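Local coordinates for putative antibiotic biosynthesis monooxygenase (Bacteroides thetaiotaomicron, PDB 3KKF), which is of unproven function but probably acts as a small dimeric monooxygenase of the antibiotic biosynthesis family, and binds calcium ions, at residues I12-D15 against E21-A24; V32-R35 against L41-Y44; E59-E64 against K68-T73. All blocks are in the same frame, centred on the assembly; numbering follows the deposited sequence.

Contact 1 of 3, residues I12-D15 against E21-A24; sequences IIID and EYNA. With CA (calcium ion), chain B.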
loop_
_atom_site.group_PDB
_atom_site.type_symbol
_atom_site.label_atom_id
_atom_site.label_comp_id
_atom_site.label_asym_id
_atom_site.label_seq_id
_atom_site.Cartn_x
_atom_site.Cartn_y
_atom_site.Cartn_z
ATOM N N ILE A 12 -4.825 -9.920 4.284
ATOM C CA ILE A 12 -5.833 -10.954 4.332
ATOM C C ILE A 12 -5.365 -12.212 3.641
ATOM O O ILE A 12 -4.690 -12.139 2.608
ATOM C CB ILE A 12 -7.138 -10.427 3.606
ATOM C CG1 ILE A 12 -7.460 -8.960 4.041
ATOM C CG2 ILE A 12 -8.328 -11.380 3.842
ATOM C CD1 ILE A 12 -8.422 -8.200 3.169
ATOM N N ILE A 13 -5.687 -13.369 4.226
ATOM C CA ILE A 13 -5.464 -14.649 3.565
ATOM C C ILE A 13 -6.856 -15.250 3.389
ATOM O O ILE A 13 -7.595 -15.432 4.362
ATOM C CB ILE A 13 -4.570 -15.625 4.336
ATOM C CG1 ILE A 13 -3.174 -15.017 4.534
ATOM C CG2 ILE A 13 -4.473 -16.966 3.565
ATOM C CD1 ILE A 13 -2.223 -15.876 5.393
ATOM N N ILE A 14 -7.179 -15.525 2.123
ATOM C CA ILE A 14 -8.471 -16.055 1.741
ATOM C C ILE A 14 -8.380 -17.544 1.402
ATOM O O ILE A 14 -7.398 -18.008 0.890
ATOM C CB ILE A 14 -9.080 -15.254 0.515
ATOM C CG1 ILE A 14 -9.212 -13.741 0.850
ATOM C CG2 ILE A 14 -10.432 -15.824 0.085
ATOM C CD1 ILE A 14 -8.029 -12.874 0.366
ATOM N N ASP A 15 -9.421 -18.285 1.765
ATOM C CA ASP A 15 -9.510 -19.702 1.432
ATOM C C ASP A 15 -9.315 -19.812 -0.094
ATOM O O ASP A 15 -10.091 -19.243 -0.859
ATOM C CB ASP A 15 -10.870 -20.245 1.854
ATOM C CG ASP A 15 -10.974 -21.739 1.710
ATOM O OD1 ASP A 15 -10.220 -22.333 0.904
ATOM O OD2 ASP A 15 -11.832 -22.335 2.396
ATOM N N GLU A 21 -15.040 -15.802 -5.687
ATOM C CA GLU A 21 -16.196 -15.236 -4.989
ATOM C C GLU A 21 -15.751 -14.036 -4.130
ATOM O O GLU A 21 -16.380 -13.008 -4.108
ATOM C CB GLU A 21 -16.827 -16.284 -4.059
ATOM C CG GLU A 21 -17.427 -17.529 -4.726
ATOM C CD GLU A 21 -17.689 -18.651 -3.711
ATOM O OE1 GLU A 21 -18.683 -18.589 -2.973
ATOM O OE2 GLU A 21 -16.882 -19.604 -3.646
ATOM N N TYR A 22 -14.648 -14.220 -3.396
ATOM C CA TYR A 22 -14.120 -13.186 -2.528
ATOM C C TYR A 22 -13.797 -11.921 -3.327
ATOM O O TYR A 22 -14.217 -10.823 -2.970
ATOM C CB TYR A 22 -12.877 -13.696 -1.792
ATOM C CG TYR A 22 -12.275 -12.582 -1.011
ATOM C CD1 TYR A 22 -12.803 -12.194 0.226
ATOM C CD2 TYR A 22 -11.221 -11.814 -1.540
ATOM C CE1 TYR A 22 -12.267 -11.102 0.946
ATOM C CE2 TYR A 22 -10.697 -10.727 -0.835
ATOM C CZ TYR A 22 -11.241 -10.377 0.403
ATOM O OH TYR A 22 -10.707 -9.287 1.073
ATOM N N ASN A 23 -13.069 -12.077 -4.425
ATOM C CA ASN A 23 -12.710 -10.925 -5.261
ATOM C C ASN A 23 -13.917 -10.208 -5.813
ATOM O O ASN A 23 -13.914 -8.964 -5.920
ATOM C CB ASN A 23 -11.738 -11.331 -6.379
ATOM C CG ASN A 23 -10.318 -11.498 -5.860
ATOM O OD1 ASN A 23 -9.836 -10.705 -4.982
ATOM N ND2 ASN A 23 -9.627 -12.472 -6.387
ATOM N N ALA A 24 -14.960 -10.958 -6.174
ATOM C CA ALA A 24 -16.184 -10.328 -6.649
ATOM C C ALA A 24 -16.800 -9.431 -5.567
ATOM O O ALA A 24 -17.173 -8.278 -5.847
ATOM C CB ALA A 24 -17.194 -11.391 -7.134
HETATM CA CA CA B . -9.482 -24.636 1.400
HETATM O O HOH W 1 -11.899 -24.628 1.654
HETATM O O HOH W 2 -9.213 -26.881 1.687
#
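I14 and Y22 meet in a buried, apolar CH-pi contact between the end of strand 6-14 and the first turns of helix 19-36. In the conformer of I14 modelled here, one of two, CG1 of I14 sits over the centre of one face of the Y22 ring, 3.6 Å from the ring centroid and only 8° off the normal. The rest of the isoleucine spreads across the same tyrosine: I14 CD1 reaches Y22 CE2 at 3.6 Å, while I14 CG2 rests on Y22 CB at 3.7 Å. In the dimeric alpha-beta barrel fold of this family, helices pack on one face of an antiparallel sheet, and here the first helix folds back onto the strand that leads into it. A chi1 of 175° turns the Y22 ring away from the backbone N and lays it alongside the strand, bringing its hydroxyl to I12, whose CD1 lies 3.3 Å from Y22 OH. That hydroxyl is hydrogen-bonded to Y79 of helix 74-83, so the polar tip of a buried ring is satisfied by a second helix. The connection also carries a calcium ion: D15 OD1 binds it at 2.5 Å in the modelled conformer, together with E17 and two waters.

Contact 2 of 3, residues V32-R35 against L41-Y44; sequences VSMR and LVLY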
loop_
_atom_site.group_PDB
_atom_site.type_symbol
_atom_site.label_atom_id
_atom_site.label_comp_id
_atom_site.label_asym_id
_atom_site.label_seq_id
_atom_site.Cartn_x
_atom_site.Cartn_y
_atom_site.Cartn_z
ATOM N N VAL A 32 -18.059 0.704 -4.813
ATOM C CA VAL A 32 -19.175 1.451 -4.203
ATOM C C VAL A 32 -18.640 2.467 -3.177
ATOM O O VAL A 32 -19.088 3.619 -3.136
ATOM C CB VAL A 32 -20.237 0.488 -3.553
ATOM C CG1 VAL A 32 -21.301 1.285 -2.807
ATOM C CG2 VAL A 32 -20.886 -0.438 -4.641
ATOM N N SER A 33 -17.666 2.050 -2.360
ATOM C CA SER A 33 -17.108 2.951 -1.333
ATOM C C SER A 33 -16.454 4.167 -1.965
ATOM O O SER A 33 -16.692 5.319 -1.536
ATOM C CB SER A 33 -16.078 2.224 -0.468
ATOM O OG SER A 33 -16.621 1.113 0.206
HETATM N N MSE A 34 -15.658 3.946 -3.015
HETATM C CA MSE A 34 -14.993 5.046 -3.681
HETATM C C MSE A 34 -16.023 6.002 -4.302
HETATM O O MSE A 34 -15.874 7.231 -4.233
HETATM C CB MSE A 34 -14.018 4.548 -4.755
HETATM C CG MSE A 34 -12.822 3.790 -4.207
HETATM SE SE MSE A 34 -11.643 4.849 -3.139
HETATM C CE MSE A 34 -10.823 5.954 -4.499
ATOM N N ARG A 35 -17.081 5.449 -4.879
ATOM C CA ARG A 35 -18.140 6.215 -5.532
ATOM C C ARG A 35 -18.986 7.054 -4.577
ATOM O O ARG A 35 -19.342 8.190 -4.868
ATOM C CB ARG A 35 -19.088 5.216 -6.268
ATOM C CG ARG A 35 -20.336 5.839 -7.003
ATOM C CD ARG A 35 -21.218 4.747 -7.646
ATOM N N LEU A 41 -10.731 7.804 1.110
ATOM C CA LEU A 41 -9.786 8.432 0.180
ATOM C C LEU A 41 -9.148 7.416 -0.755
ATOM O O LEU A 41 -8.929 7.713 -1.933
ATOM C CB LEU A 41 -8.756 9.295 0.934
ATOM C CG LEU A 41 -9.360 10.356 1.887
ATOM C CD1 LEU A 41 -8.262 11.158 2.557
ATOM C CD2 LEU A 41 -10.321 11.287 1.175
ATOM N N VAL A 42 -8.826 6.228 -0.234
ATOM C CA VAL A 42 -8.461 5.110 -1.121
ATOM C C VAL A 42 -8.632 3.797 -0.388
ATOM O O VAL A 42 -8.442 3.716 0.826
ATOM C CB VAL A 42 -6.985 5.222 -1.709
ATOM C CG1 VAL A 42 -5.914 4.644 -0.742
ATOM C CG2 VAL A 42 -6.887 4.572 -3.104
ATOM N N LEU A 43 -8.990 2.770 -1.149
ATOM C CA LEU A 43 -8.959 1.364 -0.728
ATOM C C LEU A 43 -8.220 0.719 -1.912
ATOM O O LEU A 43 -8.840 0.391 -2.945
ATOM C CB LEU A 43 -10.335 0.752 -0.517
ATOM C CG LEU A 43 -11.168 1.414 0.585
ATOM C CD1 LEU A 43 -12.648 0.981 0.554
ATOM C CD2 LEU A 43 -10.543 1.159 1.980
ATOM N N TYR A 44 -6.898 0.610 -1.819
ATOM C CA TYR A 44 -6.055 0.121 -2.904
ATOM C C TYR A 44 -5.626 -1.312 -2.595
ATOM O O TYR A 44 -4.683 -1.549 -1.827
ATOM C CB TYR A 44 -4.847 1.040 -3.147
ATOM C CG TYR A 44 -4.133 0.746 -4.452
ATOM C CD1 TYR A 44 -4.511 1.379 -5.649
ATOM C CD2 TYR A 44 -3.108 -0.176 -4.513
ATOM C CE1 TYR A 44 -3.853 1.097 -6.854
ATOM C CE2 TYR A 44 -2.460 -0.455 -5.717
ATOM C CZ TYR A 44 -2.832 0.184 -6.860
ATOM O OH TYR A 44 -2.154 -0.116 -8.010
#
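M34, a selenomethionine, reaches from helix 19-36 to the backbone of strand 40-48. Its CB leaves the helix without pointing at the strand, and the chain then bends at both chi2 (-65°) and chi3 (-72°), a curl that turns the tip onto residues 41-43. SE lies against the main chain, 3.8 Å from V42 CA and 3.9 Å from L43 N. Beyond it, the terminal CE comes within 3.6 Å of L41 O and meets the V42 side chain more loosely, at 4.4 Å from CG2. The buried L43 N has no hydrogen-bond partner in the model; SE lies next to it. The preceding residue, S33, packs its CB against L43 CD1 at 3.8 Å, while S33 OG turns back to hydrogen-bond the E29 carbonyl of its own helix. L41 and V42 form a classic beta bulge opposite I60, a local irregularity in the pairing with strand 54-61. L43 continues onto E59 and Y61 of that strand and onto H70 of helix 64-71, while M34 and V42 pack on K103 and M104 of the second subunit, so that this helix-on-sheet contact is part of the dimer interface.

Contact 3 of 3, residues E59-E64 against K68-T73; sequences EIYADE and KSHIAT. With CA (calcium ion), chain C; ACT (acetate ion), chain D.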
loop_
_atom_site.group_PDB
_atom_site.type_symbol
_atom_site.label_atom_id
_atom_site.label_comp_id
_atom_site.label_asym_id
_atom_site.label_seq_id
_atom_site.Cartn_x
_atom_site.Cartn_y
_atom_site.Cartn_z
ATOM N N GLU A 59 -5.458 1.280 2.978
ATOM C CA GLU A 59 -6.700 2.003 3.347
ATOM C C GLU A 59 -6.363 3.378 3.838
ATOM O O GLU A 59 -5.548 3.509 4.749
ATOM C CB GLU A 59 -7.411 1.300 4.506
ATOM C CG GLU A 59 -7.650 -0.186 4.370
ATOM C CD GLU A 59 -8.099 -0.780 5.727
ATOM O OE1 GLU A 59 -9.258 -0.576 6.141
ATOM O OE2 GLU A 59 -7.258 -1.443 6.386
ATOM N N ILE A 60 -6.977 4.411 3.248
ATOM C CA ILE A 60 -6.779 5.779 3.739
ATOM C C ILE A 60 -8.182 6.396 3.898
ATOM O O ILE A 60 -8.950 6.477 2.906
ATOM C CB ILE A 60 -5.905 6.659 2.817
ATOM C CG1 ILE A 60 -4.538 6.016 2.568
ATOM C CG2 ILE A 60 -5.779 8.049 3.423
ATOM C CD1 ILE A 60 -3.655 6.749 1.530
ATOM N N TYR A 61 -8.523 6.757 5.137
ATOM C CA TYR A 61 -9.776 7.405 5.459
ATOM C C TYR A 61 -9.482 8.829 5.886
ATOM O O TYR A 61 -8.429 9.117 6.461
ATOM C CB TYR A 61 -10.510 6.664 6.601
ATOM C CG TYR A 61 -10.715 5.196 6.330
ATOM C CD1 TYR A 61 -11.808 4.758 5.620
ATOM C CD2 TYR A 61 -9.780 4.241 6.739
ATOM C CE1 TYR A 61 -11.994 3.399 5.330
ATOM C CE2 TYR A 61 -9.949 2.908 6.477
ATOM C CZ TYR A 61 -11.053 2.483 5.758
ATOM O OH TYR A 61 -11.229 1.161 5.478
ATOM N N ALA A 62 -10.410 9.753 5.618
ATOM C CA ALA A 62 -10.191 11.159 5.983
ATOM C C ALA A 62 -9.936 11.353 7.479
ATOM O O ALA A 62 -9.184 12.243 7.872
ATOM C CB ALA A 62 -11.384 12.003 5.552
ATOM N N ASP A 63 -10.575 10.530 8.288
ATOM C CA ASP A 63 -10.455 10.573 9.756
ATOM C C ASP A 63 -11.132 9.319 10.320
ATOM O O ASP A 63 -11.707 8.506 9.529
ATOM C CB ASP A 63 -11.044 11.880 10.344
ATOM C CG ASP A 63 -12.436 12.190 9.844
ATOM O OD1 ASP A 63 -13.243 11.274 9.617
ATOM O OD2 ASP A 63 -12.756 13.403 9.706
ATOM N N GLU A 64 -11.090 9.117 11.640
ATOM C CA GLU A 64 -11.722 7.952 12.233
ATOM C C GLU A 64 -13.249 7.975 12.102
ATOM O O GLU A 64 -13.849 6.915 12.022
ATOM C CB GLU A 64 -11.255 7.717 13.663
ATOM C CG GLU A 64 -9.747 7.356 13.714
ATOM C CD GLU A 64 -9.228 7.020 15.081
ATOM O OE1 GLU A 64 -10.040 6.949 16.029
ATOM O OE2 GLU A 64 -7.992 6.810 15.202
ATOM N N LYS A 68 -15.561 4.860 10.800
ATOM C CA LYS A 68 -16.704 4.327 11.523
ATOM C C LYS A 68 -17.964 4.390 10.669
ATOM O O LYS A 68 -18.765 3.445 10.686
ATOM C CB LYS A 68 -16.891 5.007 12.885
ATOM C CG LYS A 68 -15.804 4.674 13.839
ATOM C CD LYS A 68 -15.621 3.181 13.974
ATOM C CE LYS A 68 -14.594 2.852 14.976
ATOM N NZ LYS A 68 -15.007 3.350 16.284
ATOM N N SER A 69 -18.135 5.445 9.899
ATOM C CA SER A 69 -19.285 5.524 8.998
ATOM C C SER A 69 -19.205 4.411 7.902
ATOM O O SER A 69 -20.208 3.741 7.593
ATOM C CB SER A 69 -19.369 6.901 8.338
ATOM O OG SER A 69 -20.512 7.013 7.498
ATOM N N HIS A 70 -18.013 4.229 7.342
ATOM C CA HIS A 70 -17.783 3.218 6.322
ATOM C C HIS A 70 -18.200 1.803 6.763
ATOM O O HIS A 70 -18.885 1.088 6.009
ATOM C CB HIS A 70 -16.294 3.231 5.924
ATOM C CG HIS A 70 -15.895 2.124 5.004
ATOM N ND1 HIS A 70 -16.347 2.032 3.704
ATOM C CD2 HIS A 70 -15.059 1.064 5.189
ATOM C CE1 HIS A 70 -15.818 0.960 3.149
ATOM N NE2 HIS A 70 -15.032 0.361 4.023
ATOM N N ILE A 71 -17.814 1.404 7.979
ATOM C CA ILE A 71 -18.121 0.051 8.426
ATOM C C ILE A 71 -19.591 -0.142 8.839
ATOM O O ILE A 71 -20.006 -1.272 9.106
ATOM C CB ILE A 71 -17.129 -0.467 9.483
ATOM C CG1 ILE A 71 -17.278 0.290 10.819
ATOM C CG2 ILE A 71 -15.716 -0.431 8.925
ATOM C CD1 ILE A 71 -16.361 -0.261 11.958
ATOM N N ALA A 72 -20.370 0.939 8.875
ATOM C CA ALA A 72 -21.819 0.864 9.096
ATOM C C ALA A 72 -22.628 0.850 7.784
ATOM O O ALA A 72 -23.867 0.671 7.807
ATOM C CB ALA A 72 -22.269 2.039 9.957
ATOM N N THR A 73 -21.960 1.011 6.637
ATOM C CA THR A 73 -22.690 1.085 5.366
ATOM C C THR A 73 -23.249 -0.285 4.908
ATOM O O THR A 73 -22.668 -1.353 5.224
ATOM C CB THR A 73 -21.829 1.631 4.219
ATOM O OG1 THR A 73 -20.771 0.713 3.935
ATOM C CG2 THR A 73 -21.301 3.011 4.496
HETATM CA CA CA C . -8.026 14.155 7.211
HETATM C C ACT D . -12.826 -2.576 3.029
HETATM O O ACT D . -12.419 -2.676 4.186
HETATM O OXT ACT D . -13.772 -1.813 2.828
HETATM C CH3 ACT D . -12.193 -3.322 1.923
HETATM O O HOH W 3 -10.145 15.123 7.713
HETATM O O HOH W 4 -8.784 14.535 4.986
#
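Y61 and H70 meet obliquely where strand 54-61 faces helix 64-71. H70 CD2 lies 3.8 Å from Y61 OH and 3.9 Å from Y61 CE1; the ring planes are inclined at 44°, with centroids 5.7 Å apart. A chi1 of 173° swings the imidazole to the far side of CB from its own backbone N and carries it to the tyrosine. Nearer the turn, K68 N donates to E64 O at 2.9 Å, a regular bond of the helix.

Around this first shell, polar partners surround both rings. In the modelled conformer of E59, Y61 OH donates to the anti lone pair of E59 OE1 at 2.7 Å, the carboxylate oxygen lying in the ring plane, and E59 is held in turn by a salt bridge to R8 and a hydrogen bond to S10. H70 is gripped at both nitrogens: ND1 pairs with E37, and NE2 donates to an acetate oxygen, OXT, at 2.8 Å. T73 closes on the backbone of H70, its N and OG1 both donating to H70 O, while its side chain also caps the next helix. At the other end, D63 caps helix 64-71, and A62 O binds a calcium ion at 2.3 Å with G1, N4, N5 and waters.

The acetate probably came from the crystallisation liquor, but its bond to H70 is consistent with NE2 offering an N-H to a small anion. Together with the bond between ND1 and the E37 carboxylate it holds the rotation of the imidazole, and the acetate may mark a pocket between sheet and helices.

All three contacts set helices against one antiparallel sheet, but with different chemistry. Contacts 1 and 2 are buried and largely apolar; they use two ends of helix 19-36, with centres 18 Å apart, one through an aromatic face, the other through a flexible chain against main-chain atoms. Contact 3 is only partly buried: its polar aromatic pair lies inside, while E64 and K68 are exposed. Contacts 2 and 3 touch through paired strands 40-48 and 54-61, where L41 N and I60 O are 2.9 Å apart, and S33 packs on H70. Contacts 1 and 3 lie on opposite sides of the chain's centre, each holding a separate calcium ion.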